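Local coordinates for exopolygalacturonate lyase (Vibrio vulnificus, PDB 5A29), which probably cleaves pectate by beta-elimination, as a manganese-binding member of polysaccharide lyase family 2, at residues Arg77-Ser82 against His133-Leu138; Leu57-Asn62 against Ile81-Asn86; Gly47-Lys52 against Asn137-Glu142; Val69-Pro74 against Gly551-Lys556. All coordinates share one frame; numbering follows the deposited sequence.

Overall arrangement
The four contacts lie on the same side of the chain's centre. Residues 47-52, 57-62, 69-74 and 77-86 come in turn, then 133-142, and lastly 551-556. Contact 1 joins the inner strands, 78-82 and 135-137, of an antiparallel sheet ordered 70-72, 78-82, 135-137, 143-144. Contact 2 sets residues 57-62 against the end of strand 78-82. Contact 3 packs the loop after helix 27-46 on the turn between strands 135-137 and 143-144. Contact 4 brings residues 551-556 onto edge strand 70-72. The centres of contacts 2, 3 and 4 lie about 8, 9 and 10 Å from that of contact 1. Distant parts thus meet around one sheet, and H133, just before strand 135-137, binds manganese.

Contact 1 (Arg77-Ser82 against His133-Leu138); sequences RTATIS and HRFVNL. With MN (manganese (II) ion), chain C.
S82 and V136 face each other as an antiparallel hydrogen-bonded pair. S82 N donates to V136 O at 2.9 Å, and V136 N returns a bond to S82 O, also 2.9 Å. Two residues along, L138 N donates to T80 O at 2.8 Å. I81 and N137 form the non-hydrogen-bonded pair in between. Strands 78-82 and 135-137 are the inner pair of a four-stranded antiparallel sheet. Strand 70-72 lies beyond the first and strand 143-144 beyond the second.

Two waters link the N137 amide to the other strand. One water accepts from N137 ND2 and donates to T78 O. A second accepts from T80 N and donates to N137 OD1, 2.8 Å away. N137 ND2 also bonds E144, which forms a salt bridge with R77.

Apolar contacts lie beside these bonds. F135 CG sits between its backbone N and carbonyl carbon (chi1 67°), which turns one ring face to I81. I81 CG1 makes a CH-pi contact over that face, 4.2 Å from the centroid. A79 CB meets the ring edge instead. T80 CG2 rests on L138 CB at 3.6 Å, and L138 CD1 reaches S82 CB at 3.8 Å.

The metal bond lies just outside the strand pairing. H133 NE2 binds manganese at 2.1 Å. E154, H196 and a water are among the other ligands. H133 ND1 donates to H550 O, which helps to fix the rotation of the imidazole.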
# COMPACT_ATOMS: atom_id res chain seq x y z
N ARG A 77 -29.36 8.34 -6.83
CA ARG A 77 -29.20 6.98 -7.35
C ARG A 77 -28.13 6.23 -6.53
O ARG A 77 -27.16 6.83 -6.03
CB ARG A 77 -28.78 6.99 -8.80
CG ARG A 77 -28.76 5.63 -9.45
CD ARG A 77 -28.45 5.63 -10.94
NE ARG A 77 -27.04 5.87 -11.28
CZ ARG A 77 -26.09 4.93 -11.42
NH1 ARG A 77 -26.32 3.64 -11.21
NH2 ARG A 77 -24.87 5.29 -11.76
N THR A 78 -28.36 4.94 -6.32
CA THR A 78 -27.41 4.10 -5.54
C THR A 78 -26.91 2.98 -6.44
O THR A 78 -27.64 2.51 -7.34
CB THR A 78 -28.01 3.48 -4.28
OG1 THR A 78 -29.11 2.65 -4.64
CG2 THR A 78 -28.43 4.55 -3.28
N ALA A 79 -25.62 2.65 -6.30
CA ALA A 79 -25.07 1.52 -7.03
C ALA A 79 -24.27 0.65 -6.06
O ALA A 79 -23.38 1.13 -5.36
CB ALA A 79 -24.21 1.97 -8.21
N THR A 80 -24.61 -0.62 -6.04
CA THR A 80 -23.90 -1.58 -5.21
C THR A 80 -22.49 -1.77 -5.76
O THR A 80 -22.34 -2.10 -6.94
CB THR A 80 -24.65 -2.93 -5.22
OG1 THR A 80 -25.97 -2.68 -4.69
CG2 THR A 80 -23.96 -3.90 -4.28
N ILE A 81 -21.48 -1.68 -4.89
CA ILE A 81 -20.05 -1.60 -5.36
C ILE A 81 -19.43 -2.97 -5.51
O ILE A 81 -19.42 -3.75 -4.54
CB ILE A 81 -19.20 -0.77 -4.36
CG1 ILE A 81 -19.78 0.62 -4.26
CG2 ILE A 81 -17.71 -0.76 -4.82
CD1 ILE A 81 -19.43 1.37 -3.00
N SER A 82 -18.94 -3.30 -6.70
CA SER A 82 -17.94 -4.36 -6.85
C SER A 82 -16.63 -3.79 -7.51
O SER A 82 -16.58 -3.57 -8.73
CB SER A 82 -18.52 -5.45 -7.72
OG SER A 82 -17.63 -6.54 -7.90
N HIS A 133 -11.41 5.27 -9.40
CA HIS A 133 -12.45 6.09 -10.10
C HIS A 133 -13.22 5.23 -11.05
O HIS A 133 -13.86 5.75 -11.99
CB HIS A 133 -11.81 7.23 -10.93
CG HIS A 133 -11.13 8.30 -10.14
ND1 HIS A 133 -11.69 8.93 -9.06
CD2 HIS A 133 -9.91 8.87 -10.30
CE1 HIS A 133 -10.86 9.85 -8.59
NE2 HIS A 133 -9.77 9.83 -9.33
N ARG A 134 -13.20 3.89 -10.86
CA ARG A 134 -14.04 3.04 -11.69
C ARG A 134 -14.40 1.73 -10.96
O ARG A 134 -13.53 1.08 -10.40
CB ARG A 134 -13.32 2.60 -12.99
CG ARG A 134 -14.30 2.35 -14.16
CD ARG A 134 -14.76 3.71 -14.69
NE ARG A 134 -15.97 3.70 -15.54
CZ ARG A 134 -15.93 3.39 -16.82
NH1 ARG A 134 -14.78 2.97 -17.34
NH2 ARG A 134 -17.04 3.45 -17.56
N PHE A 135 -15.64 1.27 -11.08
CA PHE A 135 -15.99 -0.04 -10.51
C PHE A 135 -17.19 -0.64 -11.26
O PHE A 135 -17.78 0.02 -12.12
CB PHE A 135 -16.24 0.07 -8.98
CG PHE A 135 -17.46 0.89 -8.59
CD1 PHE A 135 -18.74 0.28 -8.51
CD2 PHE A 135 -17.35 2.22 -8.24
CE1 PHE A 135 -19.87 1.00 -8.10
CE2 PHE A 135 -18.48 2.97 -7.85
CZ PHE A 135 -19.75 2.36 -7.78
N VAL A 136 -17.57 -1.86 -10.90
CA VAL A 136 -18.70 -2.56 -11.55
C VAL A 136 -19.94 -2.53 -10.62
O VAL A 136 -19.82 -2.75 -9.41
CB VAL A 136 -18.31 -3.99 -11.89
CG1 VAL A 136 -19.47 -4.70 -12.64
CG2 VAL A 136 -17.09 -3.97 -12.83
N ASN A 137 -21.11 -2.14 -11.15
CA ASN A 137 -22.39 -2.23 -10.42
C ASN A 137 -22.68 -3.73 -10.15
O ASN A 137 -22.84 -4.52 -11.09
CB ASN A 137 -23.55 -1.60 -11.24
CG ASN A 137 -24.82 -1.40 -10.40
OD1 ASN A 137 -25.29 -2.35 -9.75
ND2 ASN A 137 -25.32 -0.18 -10.34
N LEU A 138 -22.70 -4.14 -8.86
CA LEU A 138 -22.81 -5.60 -8.56
C LEU A 138 -24.20 -6.20 -9.04
O LEU A 138 -24.31 -7.39 -9.44
CB LEU A 138 -22.66 -5.84 -7.03
CG LEU A 138 -22.58 -7.32 -6.58
CD1 LEU A 138 -21.28 -8.01 -6.92
CD2 LEU A 138 -22.79 -7.41 -5.06
MN MN C . -7.91 10.77 -8.91
O HOH W 1 -27.87 0.62 -9.70
O HOH W 2 -26.96 -1.47 -7.62
O HOH W 3 -8.29 10.37 -6.72

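Contact 2 (Leu57-Asn62 against Ile81-Asn86); sequences LADGIN and ISNFAN
D59 turns its carboxylate onto residues 81-86 with CG opposite the carbonyl carbon (chi1 -84°). N86 holds its amide in the same rotamer family (chi1 -63°), and the two ends meet. D59 OD2 accepts from N86 ND2 at 2.7 Å, nearly in line with its own C-O bond. The carboxylate and amide planes are 61° apart. D59 OD1 accepts from N83 N at 2.6 Å on its syn side, with the donor out of the carboxylate plane.

The backbone joins in. D59 N donates to I81 O at 3.1 Å, so D59 is held at both its main chain and its side chain. S82 OG donates to L57 O at 2.8 Å. The I81 and D59 side chains cross at about a right angle, with I81 CG2 3.4 Å from D59 OD2. A water donates to both D59 O and N86 O.

Residues 57-59 lead into strand 60-62, which pairs with strand 514-516. The segment 81-86 is where strand 78-82 gives way to a short 3-10 turn. N83 OD1 accepts from A85 N, an Asx turn, while N83 ND2 bonds G131 O. Q87 NE2 lies just beyond and bonds both L57 O and D59 OD1.

All the touching residues are buried. The D59 carboxylate is met by three N-H donors, from N83, N86 and Q87. These bonds are consistent with an ionised group stabilised by N-H donors.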
# COMPACT_ATOMS: atom_id res chain seq x y z
N LEU A 57 -18.02 -10.19 -6.33
CA LEU A 57 -18.19 -9.95 -4.90
C LEU A 57 -18.41 -8.48 -4.63
O LEU A 57 -17.82 -7.63 -5.31
CB LEU A 57 -16.93 -10.40 -4.13
CG LEU A 57 -16.76 -11.89 -3.86
CD1 LEU A 57 -15.42 -12.09 -3.21
CD2 LEU A 57 -17.82 -12.39 -2.89
N ALA A 58 -19.18 -8.20 -3.59
CA ALA A 58 -19.30 -6.89 -3.04
C ALA A 58 -17.93 -6.48 -2.44
O ALA A 58 -17.23 -7.29 -1.88
CB ALA A 58 -20.38 -6.90 -1.94
N ASP A 59 -17.60 -5.20 -2.51
CA ASP A 59 -16.45 -4.69 -1.72
C ASP A 59 -16.66 -4.71 -0.22
O ASP A 59 -15.70 -4.72 0.55
CB ASP A 59 -16.26 -3.22 -2.01
CG ASP A 59 -15.47 -2.98 -3.25
OD1 ASP A 59 -15.46 -3.88 -4.10
OD2 ASP A 59 -14.83 -1.86 -3.35
N GLY A 60 -17.91 -4.55 0.23
CA GLY A 60 -18.15 -4.33 1.65
C GLY A 60 -19.58 -4.83 1.99
O GLY A 60 -20.41 -4.93 1.08
N ILE A 61 -19.82 -5.13 3.27
CA ILE A 61 -21.11 -5.65 3.74
C ILE A 61 -21.59 -4.85 4.88
O ILE A 61 -20.82 -4.54 5.80
CB ILE A 61 -20.96 -7.11 4.22
CG1 ILE A 61 -20.38 -7.98 3.11
CG2 ILE A 61 -22.27 -7.65 4.79
CD1 ILE A 61 -21.32 -8.19 1.97
N ASN A 62 -22.87 -4.43 4.84
CA ASN A 62 -23.47 -3.73 5.98
C ASN A 62 -23.69 -4.76 7.11
O ASN A 62 -24.34 -5.78 6.86
CB ASN A 62 -24.85 -3.13 5.51
CG ASN A 62 -25.60 -2.41 6.63
OD1 ASN A 62 -25.86 -2.99 7.67
ND2 ASN A 62 -25.95 -1.11 6.41
N ILE A 81 -21.48 -1.68 -4.89
CA ILE A 81 -20.05 -1.60 -5.36
C ILE A 81 -19.43 -2.97 -5.51
O ILE A 81 -19.42 -3.75 -4.54
CB ILE A 81 -19.20 -0.77 -4.36
CG1 ILE A 81 -19.78 0.62 -4.26
CG2 ILE A 81 -17.71 -0.76 -4.82
CD1 ILE A 81 -19.43 1.37 -3.00
N SER A 82 -18.94 -3.30 -6.70
CA SER A 82 -17.94 -4.36 -6.85
C SER A 82 -16.63 -3.79 -7.51
O SER A 82 -16.58 -3.57 -8.73
CB SER A 82 -18.52 -5.45 -7.72
OG SER A 82 -17.63 -6.54 -7.90
N ASN A 83 -15.57 -3.64 -6.72
CA ASN A 83 -14.30 -3.04 -7.23
C ASN A 83 -13.21 -4.05 -6.95
O ASN A 83 -12.77 -4.18 -5.82
CB ASN A 83 -14.07 -1.71 -6.50
CG ASN A 83 -12.93 -0.90 -7.14
OD1 ASN A 83 -12.02 -1.46 -7.70
ND2 ASN A 83 -13.00 0.39 -7.02
N PHE A 84 -12.79 -4.78 -7.98
CA PHE A 84 -11.85 -5.86 -7.89
C PHE A 84 -10.50 -5.38 -7.35
O PHE A 84 -9.81 -6.20 -6.71
CB PHE A 84 -11.69 -6.54 -9.27
CG PHE A 84 -10.97 -7.86 -9.27
CD1 PHE A 84 -11.38 -8.93 -8.44
CD2 PHE A 84 -9.89 -8.06 -10.12
CE1 PHE A 84 -10.76 -10.16 -8.49
CE2 PHE A 84 -9.23 -9.28 -10.15
CZ PHE A 84 -9.68 -10.37 -9.35
N ALA A 85 -10.18 -4.08 -7.50
CA ALA A 85 -8.92 -3.52 -6.95
C ALA A 85 -8.93 -3.48 -5.37
O ALA A 85 -7.88 -3.38 -4.73
CB ALA A 85 -8.69 -2.11 -7.49
N ASN A 86 -10.13 -3.54 -4.78
CA ASN A 86 -10.33 -3.51 -3.32
C ASN A 86 -10.56 -4.94 -2.73
O ASN A 86 -11.16 -5.06 -1.65
CB ASN A 86 -11.59 -2.65 -2.98
CG ASN A 86 -11.42 -1.18 -3.41
OD1 ASN A 86 -10.33 -0.77 -3.78
ND2 ASN A 86 -12.50 -0.41 -3.38
O HOH W 4 -13.19 -3.87 -0.01

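Contact 3 (Gly47-Lys52 against Asn137-Glu142); sequences GRSQIK and NLDTLE
I51 lies obliquely across D139, with its CG1 3.7 Å from D139 OD1 and its CB against D139 CB. The same oxygen takes a hydrogen bond from S49. S49 OG is opposite its backbone N (chi1 174°), which points it across the contact to D139 OD1 at 2.5 Å. That distance is very short, so its exact value deserves caution. S49 OG also accepts from I51 N at 3.0 Å and from K52 N, longer at 3.2 Å but nearly straight. This makes an ST turn and an ST motif within residues 49-52.

K52 passes over the other loop. Its CB sits 3.4 Å from D139 O. Its bent chain then crosses L141 at about a right angle, with CD 4.1 Å from L141 CD1. L138 meets the start of residues 47-52, with CD2 3.9 Å from G47 O and CG near S49 CB.

Residues 137-142 form the turn between strands 135-137 and 143-144. N137 OD1 accepts from D139 N in its carbonyl plane, giving an Asx turn. It also accepts from T140 N, which stands well above that plane, giving an Asx motif. L141 N donates to N137 O and N137 N to E142 O, which closes the turn. Residues 47-52 follow helix 27-46.

D139 has a hydroxyl partner for each oxygen, since OD2 bonds T80 OG1. S49 is bonded as both donor and acceptor. Its hydroxyl therefore couples the fold of its own loop to the D139 carboxylate, which is itself tied to the sheet through T80.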
# COMPACT_ATOMS: atom_id res chain seq x y z
N GLY A 47 -21.90 -11.38 0.29
CA GLY A 47 -21.29 -10.47 -0.68
C GLY A 47 -21.71 -10.76 -2.12
O GLY A 47 -21.09 -10.24 -3.05
N ARG A 48 -22.69 -11.65 -2.33
CA ARG A 48 -23.23 -11.95 -3.69
C ARG A 48 -24.58 -11.24 -3.87
O ARG A 48 -25.36 -11.14 -2.91
CB ARG A 48 -23.37 -13.46 -3.94
CG ARG A 48 -22.25 -14.09 -4.78
CD ARG A 48 -20.88 -13.74 -4.18
NE ARG A 48 -19.77 -14.17 -5.05
CZ ARG A 48 -19.17 -15.33 -4.95
NH1 ARG A 48 -19.53 -16.22 -4.02
NH2 ARG A 48 -18.20 -15.64 -5.78
N SER A 49 -24.83 -10.68 -5.07
CA SER A 49 -26.05 -9.88 -5.31
C SER A 49 -27.23 -10.89 -5.37
O SER A 49 -27.07 -11.95 -5.92
CB SER A 49 -25.98 -9.17 -6.65
OG SER A 49 -27.23 -8.54 -6.90
N GLN A 50 -28.37 -10.55 -4.75
CA GLN A 50 -29.59 -11.37 -4.93
C GLN A 50 -30.35 -10.93 -6.19
O GLN A 50 -31.25 -11.64 -6.65
CB GLN A 50 -30.50 -11.20 -3.72
CG GLN A 50 -29.86 -11.67 -2.41
CD GLN A 50 -30.86 -11.80 -1.27
OE1 GLN A 50 -31.63 -10.87 -0.94
NE2 GLN A 50 -30.86 -12.95 -0.65
N ILE A 51 -30.00 -9.74 -6.73
CA ILE A 51 -30.68 -9.14 -7.87
C ILE A 51 -30.20 -9.84 -9.12
O ILE A 51 -30.99 -10.21 -9.96
CB ILE A 51 -30.44 -7.61 -8.00
CG1 ILE A 51 -30.72 -6.84 -6.70
CG2 ILE A 51 -31.15 -7.01 -9.22
CD1 ILE A 51 -32.13 -6.89 -6.18
N LYS A 52 -28.90 -10.04 -9.24
CA LYS A 52 -28.32 -10.78 -10.37
C LYS A 52 -27.12 -11.56 -9.91
O LYS A 52 -26.11 -10.99 -9.52
CB LYS A 52 -27.89 -9.82 -11.48
CG LYS A 52 -27.04 -10.50 -12.54
CD LYS A 52 -27.39 -10.06 -13.94
CE LYS A 52 -27.18 -11.26 -14.86
NZ LYS A 52 -27.71 -11.02 -16.23
N ASN A 137 -21.11 -2.14 -11.15
CA ASN A 137 -22.39 -2.23 -10.42
C ASN A 137 -22.68 -3.73 -10.15
O ASN A 137 -22.84 -4.52 -11.09
CB ASN A 137 -23.55 -1.60 -11.24
CG ASN A 137 -24.82 -1.40 -10.40
OD1 ASN A 137 -25.29 -2.35 -9.75
ND2 ASN A 137 -25.32 -0.18 -10.34
N LEU A 138 -22.70 -4.14 -8.86
CA LEU A 138 -22.81 -5.60 -8.56
C LEU A 138 -24.20 -6.20 -9.04
O LEU A 138 -24.31 -7.39 -9.44
CB LEU A 138 -22.66 -5.84 -7.03
CG LEU A 138 -22.58 -7.32 -6.58
CD1 LEU A 138 -21.28 -8.01 -6.92
CD2 LEU A 138 -22.79 -7.41 -5.06
N ASP A 139 -25.21 -5.35 -9.02
CA ASP A 139 -26.59 -5.77 -9.36
C ASP A 139 -26.90 -5.67 -10.85
O ASP A 139 -27.72 -6.42 -11.34
CB ASP A 139 -27.58 -4.90 -8.63
CG ASP A 139 -27.45 -5.00 -7.14
OD1 ASP A 139 -27.08 -6.08 -6.63
OD2 ASP A 139 -27.67 -3.98 -6.46
N THR A 140 -26.30 -4.71 -11.56
CA THR A 140 -26.65 -4.54 -12.99
C THR A 140 -25.52 -4.92 -13.93
O THR A 140 -25.76 -5.17 -15.10
CB THR A 140 -27.12 -3.12 -13.34
OG1 THR A 140 -26.06 -2.20 -13.09
CG2 THR A 140 -28.34 -2.70 -12.55
N LEU A 141 -24.30 -5.05 -13.40
CA LEU A 141 -23.07 -5.32 -14.20
C LEU A 141 -22.68 -4.17 -15.13
O LEU A 141 -21.76 -4.31 -15.92
CB LEU A 141 -23.10 -6.64 -14.96
CG LEU A 141 -23.60 -7.85 -14.18
CD1 LEU A 141 -23.56 -9.02 -15.14
CD2 LEU A 141 -22.76 -8.14 -12.93
N GLU A 142 -23.32 -3.02 -15.00
CA GLU A 142 -22.91 -1.81 -15.72
C GLU A 142 -21.63 -1.27 -15.06
O GLU A 142 -21.44 -1.44 -13.84
CB GLU A 142 -24.02 -0.78 -15.59
CG GLU A 142 -25.28 -1.16 -16.36
CD GLU A 142 -26.51 -0.41 -15.87
OE1 GLU A 142 -26.63 -0.15 -14.63
OE2 GLU A 142 -27.35 -0.07 -16.72
O HOH W 5 -23.48 -9.99 -9.48

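Contact 4 (Val69-Pro74 against Gly551-Lys556)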
# COMPACT_ATOMS: atom_id res chain seq x y z
N VAL A 69 -22.59 -3.02 0.30
CA VAL A 69 -22.63 -1.57 0.50
C VAL A 69 -22.84 -0.88 -0.86
O VAL A 69 -22.68 -1.50 -1.91
CB VAL A 69 -21.37 -1.04 1.19
CG1 VAL A 69 -21.26 -1.54 2.63
CG2 VAL A 69 -20.13 -1.39 0.33
N GLU A 70 -23.25 0.40 -0.79
CA GLU A 70 -23.67 1.14 -1.98
C GLU A 70 -22.95 2.47 -2.12
O GLU A 70 -22.79 3.20 -1.16
CB GLU A 70 -25.19 1.45 -1.87
CG GLU A 70 -26.03 0.20 -2.00
CD GLU A 70 -27.52 0.48 -1.81
OE1 GLU A 70 -27.90 1.52 -1.23
OE2 GLU A 70 -28.31 -0.35 -2.27
N TRP A 71 -22.56 2.81 -3.35
CA TRP A 71 -22.21 4.23 -3.62
C TRP A 71 -23.53 4.99 -3.79
O TRP A 71 -24.41 4.49 -4.50
CB TRP A 71 -21.41 4.35 -4.95
CG TRP A 71 -20.79 5.72 -5.10
CD1 TRP A 71 -21.30 6.78 -5.76
CD2 TRP A 71 -19.54 6.17 -4.50
NE1 TRP A 71 -20.47 7.89 -5.61
CE2 TRP A 71 -19.38 7.53 -4.86
CE3 TRP A 71 -18.56 5.54 -3.70
CZ2 TRP A 71 -18.27 8.28 -4.46
CZ3 TRP A 71 -17.44 6.29 -3.31
CH2 TRP A 71 -17.30 7.64 -3.71
N ILE A 72 -23.64 6.17 -3.16
CA ILE A 72 -24.78 7.04 -3.35
C ILE A 72 -24.36 8.25 -4.19
O ILE A 72 -23.55 9.06 -3.74
CB ILE A 72 -25.32 7.53 -2.01
CG1 ILE A 72 -25.80 6.32 -1.20
CG2 ILE A 72 -26.50 8.52 -2.23
CD1 ILE A 72 -26.08 6.68 0.25
N TYR A 73 -24.93 8.38 -5.38
CA TYR A 73 -24.66 9.55 -6.23
C TYR A 73 -25.36 10.86 -5.81
O TYR A 73 -26.31 10.82 -5.05
CB TYR A 73 -25.02 9.24 -7.67
CG TYR A 73 -24.08 8.25 -8.25
CD1 TYR A 73 -22.90 8.68 -8.88
CD2 TYR A 73 -24.36 6.90 -8.22
CE1 TYR A 73 -22.05 7.78 -9.49
CE2 TYR A 73 -23.49 5.97 -8.81
CZ TYR A 73 -22.33 6.44 -9.41
OH TYR A 73 -21.47 5.57 -10.00
N PRO A 74 -24.86 12.02 -6.29
CA PRO A 74 -25.54 13.24 -5.85
C PRO A 74 -27.07 13.26 -6.19
O PRO A 74 -27.83 13.87 -5.44
CB PRO A 74 -24.75 14.37 -6.57
CG PRO A 74 -23.36 13.78 -6.74
CD PRO A 74 -23.62 12.31 -7.06
N GLY A 551 -14.90 9.98 -5.44
CA GLY A 551 -15.80 10.70 -6.38
C GLY A 551 -16.77 11.53 -5.57
O GLY A 551 -16.45 11.97 -4.45
N GLU A 552 -17.96 11.78 -6.14
CA GLU A 552 -18.98 12.57 -5.42
C GLU A 552 -19.95 11.59 -4.73
O GLU A 552 -20.53 10.72 -5.38
CB GLU A 552 -19.79 13.49 -6.39
CG GLU A 552 -18.98 14.58 -7.10
CD GLU A 552 -18.25 14.12 -8.38
OE1 GLU A 552 -18.79 13.31 -9.20
OE2 GLU A 552 -17.11 14.61 -8.60
N PHE A 553 -20.11 11.75 -3.44
CA PHE A 553 -20.95 10.82 -2.66
C PHE A 553 -22.08 11.64 -2.08
O PHE A 553 -21.82 12.49 -1.26
CB PHE A 553 -20.11 10.21 -1.51
CG PHE A 553 -20.77 9.01 -0.86
CD1 PHE A 553 -21.75 9.19 0.13
CD2 PHE A 553 -20.49 7.72 -1.30
CE1 PHE A 553 -22.40 8.10 0.71
CE2 PHE A 553 -21.14 6.62 -0.72
CZ PHE A 553 -22.10 6.82 0.28
N ALA A 554 -23.32 11.40 -2.50
CA ALA A 554 -24.47 12.18 -1.98
C ALA A 554 -24.16 13.68 -2.04
O ALA A 554 -23.78 14.19 -3.11
CB ALA A 554 -24.78 11.81 -0.54
N GLY A 555 -24.23 14.33 -0.89
CA GLY A 555 -24.03 15.79 -0.78
C GLY A 555 -22.58 16.25 -0.90
O GLY A 555 -22.33 17.45 -0.92
N LYS A 556 -21.62 15.31 -0.99
CA LYS A 556 -20.22 15.63 -0.73
C LYS A 556 -19.40 15.50 -1.99
O LYS A 556 -19.32 14.43 -2.55
CB LYS A 556 -19.65 14.74 0.38
CG LYS A 556 -18.57 15.43 1.16
CD LYS A 556 -17.46 14.46 1.45
CE LYS A 556 -16.90 14.69 2.84
NZ LYS A 556 -17.94 14.29 3.83
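Aromatic packing of W71 on F553, with two hydrogen bonds beside it, joins edge strand 70-72 of the four-stranded sheet to strand 552-553 near the C-terminus. The two touching segments run 82° apart, so this is a crossing and not a continued sheet. The rings form a T-shaped pair. The edge of F553 points at the face of W71, with its CD2 3.5 Å above the indole plane. The ring planes are 77° apart. F553 CG is opposite its backbone N (chi1 -167°), which sets the ring edge on W71 and one face toward I72. I72 CB makes a CH-pi contact over that face, 4.3 Å from the centroid.

At the rim of the indole, W71 NE1 donates to E552 O at 2.8 Å from above the carbonyl plane. G551 C lies at the same edge, 3.7 Å from W71 CZ2. G551 CA is about 8 Å from the manganese ion, so this corner of the chain borders the metal site.

Residues 553-556 form a type II' beta turn, with A554 in the positive-phi position. F553 and K556 exchange two backbone bonds, so the turn links strands 552-553 and 556-560 as a tight hairpin. A554 N, within that turn, donates to I72 O at 2.7 Å.

P74 packs alongside E552, with CG 3.6 Å from E552 CB. P74 CA also makes a CA-H...O contact with A554 O at 3.4 Å. The polar end of E552 turns elsewhere: OE1 accepts from N148 N.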